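Local coordinates for protein homoserine dehydrogenase (Thermoplasma acidophilum, PDB 3ING) that binds NADPH and probably interconverts aspartate semialdehyde and homoserine on the route to threonine and methionine, at residues A[152-155]-A[156-160]; A[170-173]-A[174-177]; A[202-205]-A[206-209]; A[314-317]-A[318-321]. One frame throughout, in Å; residues are numbered along the deposited sequence. Where two conformers were deposited one is given.

Contact 1: A[152-155]-A[156-160]. With EDO (1,2-ethanediol), chain G.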
loop_
_atom_site.group_PDB
_atom_site.type_symbol
_atom_site.label_atom_id
_atom_site.label_comp_id
_atom_site.label_asym_id
_atom_site.label_seq_id
_atom_site.Cartn_x
_atom_site.Cartn_y
_atom_site.Cartn_z
ATOM N N PHE A 152 -1.958 -6.237 -4.125
ATOM C CA PHE A 152 -2.502 -5.720 -5.399
ATOM C C PHE A 152 -3.010 -4.303 -5.241
ATOM O O PHE A 152 -2.908 -3.499 -6.176
ATOM C CB PHE A 152 -3.506 -6.693 -6.024
ATOM C CG PHE A 152 -2.872 -7.976 -6.439
ATOM C CD1 PHE A 152 -1.911 -8.001 -7.447
ATOM C CD2 PHE A 152 -3.118 -9.123 -5.758
ATOM C CE1 PHE A 152 -1.283 -9.156 -7.778
ATOM C CE2 PHE A 152 -2.509 -10.298 -6.122
ATOM C CZ PHE A 152 -1.589 -10.309 -7.132
ATOM N N SER A 153 -3.514 -3.970 -4.071
ATOM C CA SER A 153 -3.986 -2.601 -3.812
ATOM C C SER A 153 -2.786 -1.623 -3.835
ATOM O O SER A 153 -2.914 -0.447 -4.226
ATOM C CB SER A 153 -4.718 -2.554 -2.480
ATOM O OG SER A 153 -3.971 -3.014 -1.347
ATOM N N VAL A 154 -1.623 -2.129 -3.396
ATOM C CA VAL A 154 -0.355 -1.347 -3.417
ATOM C C VAL A 154 0.099 -1.133 -4.861
ATOM O O VAL A 154 0.480 -0.024 -5.287
ATOM C CB VAL A 154 0.718 -2.066 -2.612
ATOM C CG1 VAL A 154 2.113 -1.420 -2.789
ATOM C CG2 VAL A 154 0.288 -2.138 -1.119
ATOM N N LEU A 155 0.068 -2.218 -5.615
ATOM C CA LEU A 155 0.464 -2.173 -7.029
ATOM C C LEU A 155 -0.507 -1.308 -7.810
ATOM O O LEU A 155 -0.077 -0.572 -8.701
ATOM C CB LEU A 155 0.550 -3.580 -7.626
ATOM C CG LEU A 155 1.639 -4.540 -7.143
ATOM C CD1 LEU A 155 1.453 -5.874 -7.749
ATOM C CD2 LEU A 155 3.007 -4.017 -7.470
ATOM N N ASP A 156 -1.803 -1.339 -7.466
ATOM C CA ASP A 156 -2.803 -0.534 -8.183
ATOM C C ASP A 156 -2.814 0.954 -7.807
ATOM O O ASP A 156 -3.099 1.790 -8.632
ATOM C CB ASP A 156 -4.236 -1.054 -7.931
ATOM C CG ASP A 156 -4.541 -2.370 -8.645
ATOM O OD1 ASP A 156 -3.781 -2.721 -9.549
ATOM O OD2 ASP A 156 -5.550 -3.037 -8.295
ATOM N N TYR A 157 -2.591 1.289 -6.543
ATOM C CA TYR A 157 -2.799 2.675 -6.120
ATOM C C TYR A 157 -1.649 3.395 -5.437
ATOM O O TYR A 157 -1.796 4.579 -5.121
ATOM C CB TYR A 157 -4.014 2.715 -5.166
ATOM C CG TYR A 157 -5.247 2.124 -5.786
ATOM C CD1 TYR A 157 -5.914 2.792 -6.812
ATOM C CD2 TYR A 157 -5.713 0.875 -5.411
ATOM C CE1 TYR A 157 -7.006 2.236 -7.412
ATOM C CE2 TYR A 157 -6.799 0.319 -6.015
ATOM C CZ TYR A 157 -7.460 1.015 -6.993
ATOM O OH TYR A 157 -8.578 0.476 -7.616
ATOM N N SER A 158 -0.541 2.700 -5.176
ATOM C CA SER A 158 0.594 3.298 -4.465
ATOM C C SER A 158 1.835 3.534 -5.325
ATOM O O SER A 158 2.656 4.369 -4.973
ATOM C CB SER A 158 0.999 2.431 -3.278
ATOM O OG SER A 158 0.026 2.442 -2.237
ATOM N N ILE A 159 1.985 2.820 -6.437
ATOM C CA ILE A 159 3.163 2.984 -7.321
ATOM C C ILE A 159 2.781 3.143 -8.799
ATOM O O ILE A 159 3.410 2.606 -9.705
ATOM C CB ILE A 159 4.155 1.814 -7.138
ATOM C CG1 ILE A 159 3.481 0.465 -7.483
ATOM C CG2 ILE A 159 4.640 1.771 -5.747
ATOM C CD1 ILE A 159 4.453 -0.707 -7.542
ATOM N N LEU A 160 1.746 3.934 -9.043
ATOM C CA LEU A 160 1.257 4.190 -10.406
ATOM C C LEU A 160 2.312 4.667 -11.423
ATOM O O LEU A 160 2.268 4.273 -12.576
ATOM C CB LEU A 160 0.072 5.180 -10.377
ATOM C CG LEU A 160 -1.254 4.616 -9.864
ATOM C CD1 LEU A 160 -2.177 5.732 -9.487
ATOM C CD2 LEU A 160 -1.874 3.694 -10.982
HETATM C C1 EDO G . -7.033 -5.653 -10.001
HETATM O O1 EDO G . -6.009 -5.506 -9.021
HETATM C C2 EDO G . -6.558 -5.101 -11.353
HETATM O O2 EDO G . -5.617 -3.997 -11.265
HETATM O O HOH W 1 -2.540 1.587 -1.420
#

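Contact 2: A[170-173]-A[174-177]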
loop_
_atom_site.group_PDB
_atom_site.type_symbol
_atom_site.label_atom_id
_atom_site.label_comp_id
_atom_site.label_asym_id
_atom_site.label_seq_id
_atom_site.Cartn_x
_atom_site.Cartn_y
_atom_site.Cartn_z
ATOM N N ILE A 170 7.727 -14.030 0.458
ATOM C CA ILE A 170 7.222 -15.200 1.172
ATOM C C ILE A 170 5.718 -15.019 1.194
ATOM O O ILE A 170 5.194 -14.213 1.973
ATOM C CB ILE A 170 7.812 -15.265 2.616
ATOM C CG1 ILE A 170 9.335 -15.534 2.553
ATOM C CG2 ILE A 170 7.134 -16.323 3.454
ATOM C CD1 ILE A 170 10.052 -15.306 3.902
ATOM N N VAL A 171 5.018 -15.699 0.279
ATOM C CA VAL A 171 3.596 -15.459 0.071
ATOM C C VAL A 171 2.720 -16.680 0.289
ATOM O O VAL A 171 1.527 -16.551 0.285
ATOM C CB VAL A 171 3.352 -14.883 -1.377
ATOM C CG1 VAL A 171 4.061 -13.523 -1.578
ATOM C CG2 VAL A 171 3.753 -15.876 -2.475
ATOM N N SER A 172 3.304 -17.865 0.464
ATOM C CA SER A 172 2.538 -19.114 0.686
ATOM C C SER A 172 2.876 -19.499 2.130
ATOM O O SER A 172 4.001 -19.851 2.433
ATOM C CB SER A 172 2.935 -20.206 -0.332
ATOM O OG SER A 172 2.172 -21.418 -0.218
ATOM N N SER A 173 1.879 -19.405 3.001
ATOM C CA SER A 173 2.072 -19.581 4.439
ATOM C C SER A 173 2.484 -20.978 4.855
ATOM O O SER A 173 3.639 -21.203 5.291
ATOM C CB SER A 173 0.798 -19.218 5.183
ATOM O OG SER A 173 0.501 -17.851 5.074
ATOM N N THR A 174 1.554 -21.922 4.699
ATOM C CA THR A 174 1.730 -23.273 5.267
ATOM C C THR A 174 3.067 -23.937 4.901
ATOM O O THR A 174 3.764 -24.464 5.784
ATOM C CB THR A 174 0.516 -24.180 4.972
ATOM O OG1 THR A 174 -0.622 -23.612 5.590
ATOM C CG2 THR A 174 0.729 -25.646 5.524
ATOM N N ILE A 175 3.467 -23.869 3.632
ATOM C CA ILE A 175 4.754 -24.491 3.229
ATOM C C ILE A 175 5.905 -23.833 3.971
ATOM O O ILE A 175 6.836 -24.490 4.411
ATOM C CB ILE A 175 4.956 -24.479 1.678
ATOM C CG1 ILE A 175 6.161 -25.351 1.273
ATOM C CG2 ILE A 175 5.015 -23.045 1.130
ATOM C CD1 ILE A 175 6.175 -25.811 -0.196
ATOM N N ASN A 176 5.825 -22.528 4.176
ATOM C CA ASN A 176 6.894 -21.834 4.854
ATOM C C ASN A 176 6.937 -22.141 6.358
ATOM O O ASN A 176 7.990 -22.343 6.949
ATOM C CB ASN A 176 6.816 -20.338 4.555
ATOM C CG ASN A 176 7.642 -19.967 3.355
ATOM O OD1 ASN A 176 8.879 -19.995 3.424
ATOM N ND2 ASN A 176 6.974 -19.658 2.223
ATOM N N TYR A 177 5.757 -22.212 6.953
ATOM C CA TYR A 177 5.585 -22.541 8.352
ATOM C C TYR A 177 6.124 -23.927 8.575
ATOM O O TYR A 177 6.846 -24.207 9.575
ATOM C CB TYR A 177 4.083 -22.477 8.658
ATOM C CG TYR A 177 3.677 -22.553 10.101
ATOM C CD1 TYR A 177 3.941 -21.510 10.961
ATOM C CD2 TYR A 177 2.963 -23.640 10.594
ATOM C CE1 TYR A 177 3.548 -21.553 12.293
ATOM C CE2 TYR A 177 2.569 -23.693 11.915
ATOM C CZ TYR A 177 2.861 -22.635 12.759
ATOM O OH TYR A 177 2.456 -22.605 14.072
HETATM O O HOH W 2 1.616 -23.282 1.513
#

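Contact 3: A[202-205]-A[206-209]. With NDP (NADPH dihydro-nicotinamide-adenine-dinucleotide phosphate), chain C.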
loop_
_atom_site.group_PDB
_atom_site.type_symbol
_atom_site.label_atom_id
_atom_site.label_comp_id
_atom_site.label_asym_id
_atom_site.label_seq_id
_atom_site.Cartn_x
_atom_site.Cartn_y
_atom_site.Cartn_z
ATOM N N GLU A 202 -4.550 -25.094 3.361
ATOM C CA GLU A 202 -5.509 -25.239 2.301
ATOM C C GLU A 202 -6.461 -26.368 2.615
ATOM O O GLU A 202 -6.100 -27.318 3.315
ATOM C CB GLU A 202 -4.779 -25.559 1.001
ATOM C CG GLU A 202 -4.077 -24.363 0.403
ATOM C CD GLU A 202 -5.047 -23.457 -0.291
ATOM O OE1 GLU A 202 -5.372 -23.718 -1.478
ATOM O OE2 GLU A 202 -5.498 -22.490 0.364
ATOM N N SER A 203 -7.672 -26.266 2.063
ATOM C CA SER A 203 -8.708 -27.269 2.184
ATOM C C SER A 203 -8.179 -28.633 1.736
ATOM O O SER A 203 -8.649 -29.686 2.212
ATOM C CB SER A 203 -9.939 -26.848 1.361
ATOM O OG SER A 203 -10.411 -25.589 1.813
ATOM N N ASN A 204 -7.253 -28.610 0.775
ATOM C CA ASN A 204 -6.473 -29.805 0.407
ATOM C C ASN A 204 -5.048 -29.464 0.781
ATOM O O ASN A 204 -4.316 -28.839 -0.010
ATOM C CB ASN A 204 -6.566 -30.197 -1.054
ATOM C CG ASN A 204 -5.681 -31.388 -1.386
ATOM O OD1 ASN A 204 -4.849 -31.820 -0.576
ATOM N ND2 ASN A 204 -5.858 -31.935 -2.591
ATOM N N PRO A 205 -4.639 -29.864 1.985
ATOM C CA PRO A 205 -3.277 -29.483 2.460
ATOM C C PRO A 205 -2.111 -29.972 1.598
ATOM O O PRO A 205 -1.016 -29.425 1.699
ATOM C CB PRO A 205 -3.225 -30.078 3.857
ATOM C CG PRO A 205 -4.670 -30.263 4.243
ATOM C CD PRO A 205 -5.364 -30.631 3.003
ATOM N N GLN A 206 -2.334 -31.000 0.769
ATOM C CA GLN A 206 -1.287 -31.426 -0.177
ATOM C C GLN A 206 -0.948 -30.312 -1.171
ATOM O O GLN A 206 0.201 -30.202 -1.636
ATOM C CB GLN A 206 -1.720 -32.694 -0.880
ATOM C CG GLN A 206 -1.876 -33.870 0.108
ATOM C CD GLN A 206 -1.938 -35.230 -0.569
ATOM O OE1 GLN A 206 -2.678 -35.416 -1.536
ATOM N NE2 GLN A 206 -1.154 -36.202 -0.047
ATOM N N ASP A 207 -1.917 -29.442 -1.456
ATOM C CA ASP A 207 -1.665 -28.247 -2.301
ATOM C C ASP A 207 -0.588 -27.349 -1.692
ATOM O O ASP A 207 0.151 -26.692 -2.406
ATOM C CB ASP A 207 -2.920 -27.388 -2.475
ATOM C CG ASP A 207 -3.969 -28.033 -3.327
ATOM O OD1 ASP A 207 -3.753 -29.195 -3.750
ATOM O OD2 ASP A 207 -5.025 -27.380 -3.510
ATOM N N ASP A 208 -0.539 -27.280 -0.366
ATOM C CA ASP A 208 0.498 -26.517 0.338
ATOM C C ASP A 208 1.850 -27.238 0.247
ATOM O O ASP A 208 2.860 -26.654 -0.131
ATOM C CB ASP A 208 0.154 -26.369 1.813
ATOM C CG ASP A 208 -0.982 -25.394 2.067
ATOM O OD1 ASP A 208 -0.860 -24.250 1.608
ATOM O OD2 ASP A 208 -1.931 -25.752 2.790
ATOM N N LEU A 209 1.854 -28.508 0.613
ATOM C CA LEU A 209 3.111 -29.270 0.753
ATOM C C LEU A 209 3.774 -29.524 -0.583
ATOM O O LEU A 209 4.992 -29.646 -0.666
ATOM C CB LEU A 209 2.872 -30.595 1.511
ATOM C CG LEU A 209 2.252 -30.400 2.909
ATOM C CD1 LEU A 209 1.977 -31.745 3.598
ATOM C CD2 LEU A 209 3.123 -29.473 3.803
HETATM P PA NDP C . -12.522 -23.643 4.042
HETATM O O1A NDP C . -12.370 -23.375 5.484
HETATM O O2A NDP C . -12.379 -25.054 3.611
HETATM O O5B NDP C . -13.961 -23.136 3.527
HETATM C C5B NDP C . -14.483 -23.340 2.230
HETATM C C4B NDP C . -15.952 -22.950 2.187
HETATM O O4B NDP C . -16.523 -23.235 0.936
HETATM C C3B NDP C . -16.794 -23.772 3.172
HETATM O O3B NDP C . -17.960 -23.061 3.559
HETATM C C2B NDP C . -17.172 -24.967 2.366
HETATM O O2B NDP C . -18.322 -25.629 2.814
HETATM C C1B NDP C . -17.475 -24.291 1.055
HETATM N N9A NDP C . -17.374 -25.146 -0.121
HETATM C C8A NDP C . -16.577 -26.226 -0.380
HETATM N N7A NDP C . -16.828 -26.629 -1.665
HETATM C C5A NDP C . -17.755 -25.815 -2.190
HETATM C C6A NDP C . -18.349 -25.823 -3.436
HETATM N N6A NDP C . -17.814 -26.523 -4.433
HETATM N N1A NDP C . -19.253 -24.847 -3.659
HETATM C C2A NDP C . -19.629 -23.920 -2.708
HETATM N N3A NDP C . -19.041 -23.893 -1.457
HETATM C C4A NDP C . -18.106 -24.864 -1.246
HETATM O O3 NDP C . -11.493 -22.732 3.209
HETATM P PN NDP C . -10.836 -21.346 3.693
HETATM O O1N NDP C . -9.688 -21.641 4.602
HETATM O O2N NDP C . -11.957 -20.472 4.159
HETATM O O5D NDP C . -10.205 -20.749 2.321
HETATM C C5D NDP C . -11.163 -20.303 1.361
HETATM C C4D NDP C . -10.427 -19.798 0.124
HETATM O O4D NDP C . -9.603 -18.727 0.525
HETATM C C3D NDP C . -9.505 -20.811 -0.500
HETATM O O3D NDP C . -9.598 -20.850 -1.929
HETATM C C2D NDP C . -8.125 -20.401 -0.025
HETATM O O2D NDP C . -7.105 -20.786 -0.907
HETATM C C1D NDP C . -8.275 -18.901 0.057
HETATM N N1N NDP C . -7.305 -18.260 0.929
HETATM C C2N NDP C . -7.219 -18.647 2.241
HETATM C C3N NDP C . -6.201 -18.210 3.075
HETATM C C7N NDP C . -6.257 -18.553 4.515
HETATM O O7N NDP C . -5.782 -17.596 5.384
HETATM N N7N NDP C . -6.844 -19.655 4.961
HETATM C C4N NDP C . -5.334 -17.016 2.688
HETATM C C5N NDP C . -5.536 -16.648 1.244
HETATM C C6N NDP C . -6.503 -17.256 0.447
HETATM P P2B NDP C . -18.510 -26.152 4.318
HETATM O O1X NDP C . -19.771 -26.956 4.157
HETATM O O2X NDP C . -18.505 -24.995 5.361
HETATM O O3X NDP C . -17.315 -27.021 4.548
HETATM O O HOH W 3 -7.064 -26.765 -1.561
HETATM O O HOH W 4 -3.438 -33.516 -4.074
#

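Contact 4: A[314-317]-A[318-321]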
loop_
_atom_site.group_PDB
_atom_site.type_symbol
_atom_site.label_atom_id
_atom_site.label_comp_id
_atom_site.label_asym_id
_atom_site.label_seq_id
_atom_site.Cartn_x
_atom_site.Cartn_y
_atom_site.Cartn_z
ATOM N N VAL A 314 -12.649 -7.753 2.121
ATOM C CA VAL A 314 -13.608 -6.658 2.331
ATOM C C VAL A 314 -13.031 -5.344 1.785
ATOM O O VAL A 314 -13.778 -4.505 1.296
ATOM C CB VAL A 314 -14.108 -6.553 3.793
ATOM C CG1 VAL A 314 -15.004 -5.309 3.987
ATOM C CG2 VAL A 314 -14.883 -7.815 4.181
ATOM N N ASN A 315 -11.708 -5.192 1.824
ATOM C CA ASN A 315 -11.083 -4.030 1.172
ATOM C C ASN A 315 -11.412 -4.039 -0.317
ATOM O O ASN A 315 -11.791 -3.014 -0.879
ATOM C CB ASN A 315 -9.571 -3.996 1.369
ATOM C CG ASN A 315 -8.983 -2.693 0.919
ATOM O OD1 ASN A 315 -8.358 -2.590 -0.164
ATOM N ND2 ASN A 315 -9.264 -1.654 1.687
ATOM N N ASP A 316 -11.314 -5.213 -0.954
ATOM C CA ASP A 316 -11.668 -5.339 -2.368
ATOM C C ASP A 316 -13.130 -4.957 -2.608
ATOM O O ASP A 316 -13.438 -4.271 -3.594
ATOM C CB ASP A 316 -11.401 -6.738 -2.917
ATOM C CG ASP A 316 -9.950 -6.955 -3.375
ATOM O OD1 ASP A 316 -9.193 -5.969 -3.591
ATOM O OD2 ASP A 316 -9.609 -8.144 -3.594
ATOM N N ILE A 317 -14.031 -5.416 -1.738
ATOM C CA ILE A 317 -15.465 -5.050 -1.849
ATOM C C ILE A 317 -15.659 -3.518 -1.815
ATOM O O ILE A 317 -16.420 -2.929 -2.617
ATOM C CB ILE A 317 -16.307 -5.723 -0.725
ATOM C CG1 ILE A 317 -16.314 -7.256 -0.895
ATOM C CG2 ILE A 317 -17.751 -5.148 -0.703
ATOM C CD1 ILE A 317 -17.058 -8.031 0.243
ATOM N N LEU A 318 -14.935 -2.872 -0.903
ATOM C CA LEU A 318 -15.056 -1.431 -0.726
ATOM C C LEU A 318 -14.407 -0.697 -1.894
ATOM O O LEU A 318 -14.955 0.302 -2.386
ATOM C CB LEU A 318 -14.453 -1.020 0.618
ATOM C CG LEU A 318 -15.239 -1.576 1.800
ATOM C CD1 LEU A 318 -14.584 -1.217 3.144
ATOM C CD2 LEU A 318 -16.696 -1.062 1.748
ATOM N N LEU A 319 -13.296 -1.212 -2.410
ATOM C CA LEU A 319 -12.701 -0.582 -3.613
ATOM C C LEU A 319 -13.677 -0.654 -4.787
ATOM O O LEU A 319 -13.821 0.312 -5.538
ATOM C CB LEU A 319 -11.367 -1.227 -3.996
ATOM C CG LEU A 319 -10.151 -0.924 -3.088
ATOM C CD1 LEU A 319 -8.947 -1.824 -3.412
ATOM C CD2 LEU A 319 -9.811 0.577 -3.284
ATOM N N LEU A 320 -14.367 -1.781 -4.935
ATOM C CA LEU A 320 -15.310 -1.921 -6.045
ATOM C C LEU A 320 -16.593 -1.113 -5.848
ATOM O O LEU A 320 -17.272 -0.793 -6.809
ATOM C CB LEU A 320 -15.625 -3.378 -6.317
ATOM C CG LEU A 320 -14.559 -4.121 -7.100
ATOM C CD1 LEU A 320 -14.779 -5.649 -7.048
ATOM C CD2 LEU A 320 -14.565 -3.659 -8.543
ATOM N N SER A 321 -16.904 -0.762 -4.605
ATOM C CA SER A 321 -18.084 0.042 -4.329
ATOM C C SER A 321 -17.962 1.419 -4.970
ATOM O O SER A 321 -18.970 2.013 -5.339
ATOM C CB SER A 321 -18.330 0.194 -2.826
ATOM O OG SER A 321 -17.420 1.097 -2.229
#

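Contact 1: A[152-155]-A[156-160]
Asp156 N donates to Phe152 O at 2.7 Å, and Tyr157 N to Ser153 O one step on, so 152-155 and 156-160 form one short alpha helix, 152-157, that unwinds at its C-terminal end. Ser158 N still reaches Val154 O at 2.9 Å, and the amide of Ile159 adds a weak bond to the same carbonyl oxygen, which thus serves two donors where the chain leaves the helix.

Along one flank Leu155 and Ile159 lie side by side and point the same way, with Leu155 CD2 3.6 Å from Ile159 CD1. Ile159 carries CG1 between its backbone N and carbonyl carbon (chi1 60°), which swings CD1 back to the helix. Strands 164-170 and 286-291 cover this flank.

The Tyr157 ring turns one face to Asp156 CB, which sits off-centre toward the rim. It meets Tyr157 of the second subunit with planes about 30° apart. Nearby, Ser153 OG bonds to Ser158 OG of the second subunit, and Ser158 OG to Ser153 OG of that subunit, so this flank belongs to the dimer interface. A water held by Ser158 OG at 2.8 Å also gives a weak bond to Ser153 O.

Asp156 pairs with Arg140, and its carboxylate takes two hydrogen bonds from one ethanediol: O2 to OD1 at 2.8 Å and O1 to OD2 at 2.6 Å.

Contact 2: A[170-173]-A[174-177]
Side-chain hydrogen bonding across the contact centres on Asn176, whose ND2 reaches back to Ser172 O at 3.0 Å. The bond is close to straight, with an N-H...O angle of 171°, and the acceptor lies only 2° out of the amide plane, so the N-H points directly at the oxygen. On the other branch, OD1 accepts from Leu251 N of strand 249-258. With both ends engaged, the amide's rotation is fixed and the first turn of helix 173-183 is tied to the loop before it and to the sheet.

Backbone bonding starts the helix. Tyr177 N donates to Ser173 O at 2.9 Å, nearly along the C=O axis, while Asn176 N makes a weak bond to the same oxygen.

A water supplies the next link: it donates to Ser172 OG at 2.6 Å and accepts from Ile175 N at 2.9 Å, satisfying an amide of the opening turn. Ser172 OG is extended away from its backbone N (chi1 -177°), which places it beside this water; Asp213 of helix 212-226 is its partner beyond the contact.

Methyl groups pack against these polar groups. Ile170 CG2 meets the Asn176 amide obliquely, 3.6 Å from ND2, and Ile175 CG2 packs against Ser172 OG at 3.5 Å. Outside the contact, Tyr177 makes a cation-pi contact with Lys198.

Together these features describe a strand-to-helix junction, where strand 164-170 of the antiparallel sheet passes into helix 173-183 close to Lys217, the predicted proton donor.

Contact 3: A[202-205]-A[206-209]
Asp208 and Glu202 both carry CG beside the backbone N (chi1 -73° and -75°), which brings the Asp208 carboxylate to the Glu202 amide. Glu202 N donates to Asp208 OD2 at 2.8 Å in a practically straight bond that uses the syn lone pair. A bend at chi2 then carries the Glu202 carboxylate away, its plane 75° from that of Asp208, and OE2 accepts from O2D of the NADPH nicotinamide ribose at 2.7 Å. Asp208 is thus a second-shell residue that anchors the backbone of a cofactor ligand. Next along the loop, Ser203 OG donates to the phosphate oxygen O2A of NADPH at 2.7 Å.

Asn204 OD1 accepts from Gln206 N at 3.0 Å, with the donor above the carbonyl plane, while Asn204 O receives Asp207 N. Pro205 O takes the Leu209 amide in its carbonyl plane.

One water accepts from Asn204 N and donates to Asp207 OD2 at 2.9 Å. Arg94 and Arg216 form salt bridges to that same Asp207 oxygen, which probably eases the approach of Glu202 OE1, 4.2 Å from Asp207 OD2.

This is an Asn-capped helix start behind a cofactor-binding loop, at the NADPH pocket and the predicted homoserine site.

Contact 4: A[314-317]-A[318-321]
Val314 O accepts from Leu318 N at 3.0 Å and Asn315 O from Leu319 N at 2.8 Å, the regular i to i+4 ladder of an alpha helix. This is the last part of helix 306-321, which packs on the Rossmann-type nucleotide-binding domain. Asp316 O continues the ladder with Leu320 N, but the rung from Ser321 N to Ile317 O is weak, its N-H...O angle falling to 129°.

The closer packing is of leucine side chains against the preceding turn. Leu318 keeps CG beside its backbone N (chi1 -66°), which lays the branch over Val314 O, with CG 3.3 Å from that oxygen. Leu319 does the same over Asn315, its CG 3.5 Å from Asn315 O.

Looser contact is found further out along the side chains. Val314 and Leu318 run side by side in the same direction, yet Val314 CG1 and Leu318 CD1 come no nearer than 4.2 Å. Other elements close over them: Val314 meets helix 14-29, Ile317 and Leu320 reach strand 85-88, and Leu160 of the second subunit rests on Leu318 and Leu319. Asp316 is buried, its carboxylate satisfied by a salt bridge to Arg140 and a hydrogen bond from Glu142 N.

Leu318 and Ser321 are more open to solvent than the buried Val314, Ile317 and Leu320. On the buried side, Leu320 follows the other two leucines in leaning on the turn before it, with Leu320 CB 3.6 Å from Asp316 O.

How the contacts relate
Contacts 1 and 4 lie at the dimer interface and touch each other, Tyr157 CE2 being 4.0 Å from Leu319 CD1; Arg140 pairs with an aspartate in each, Asp156 and Asp316. Both are largely buried and rely on helical backbone bonds and aliphatic packing. Contacts 2 and 3, with centres about 11 Å apart, form a second pair near the predicted active site, where Thr174 CB meets Asp208 CG at 3.5 Å. Their chemistry is more polar, with side-chain amides, carboxylates and waters at two helix starts. Contact 2 is buried beside the antiparallel sheet, whereas contact 3 is only partly buried and alone among the four binds NADPH directly.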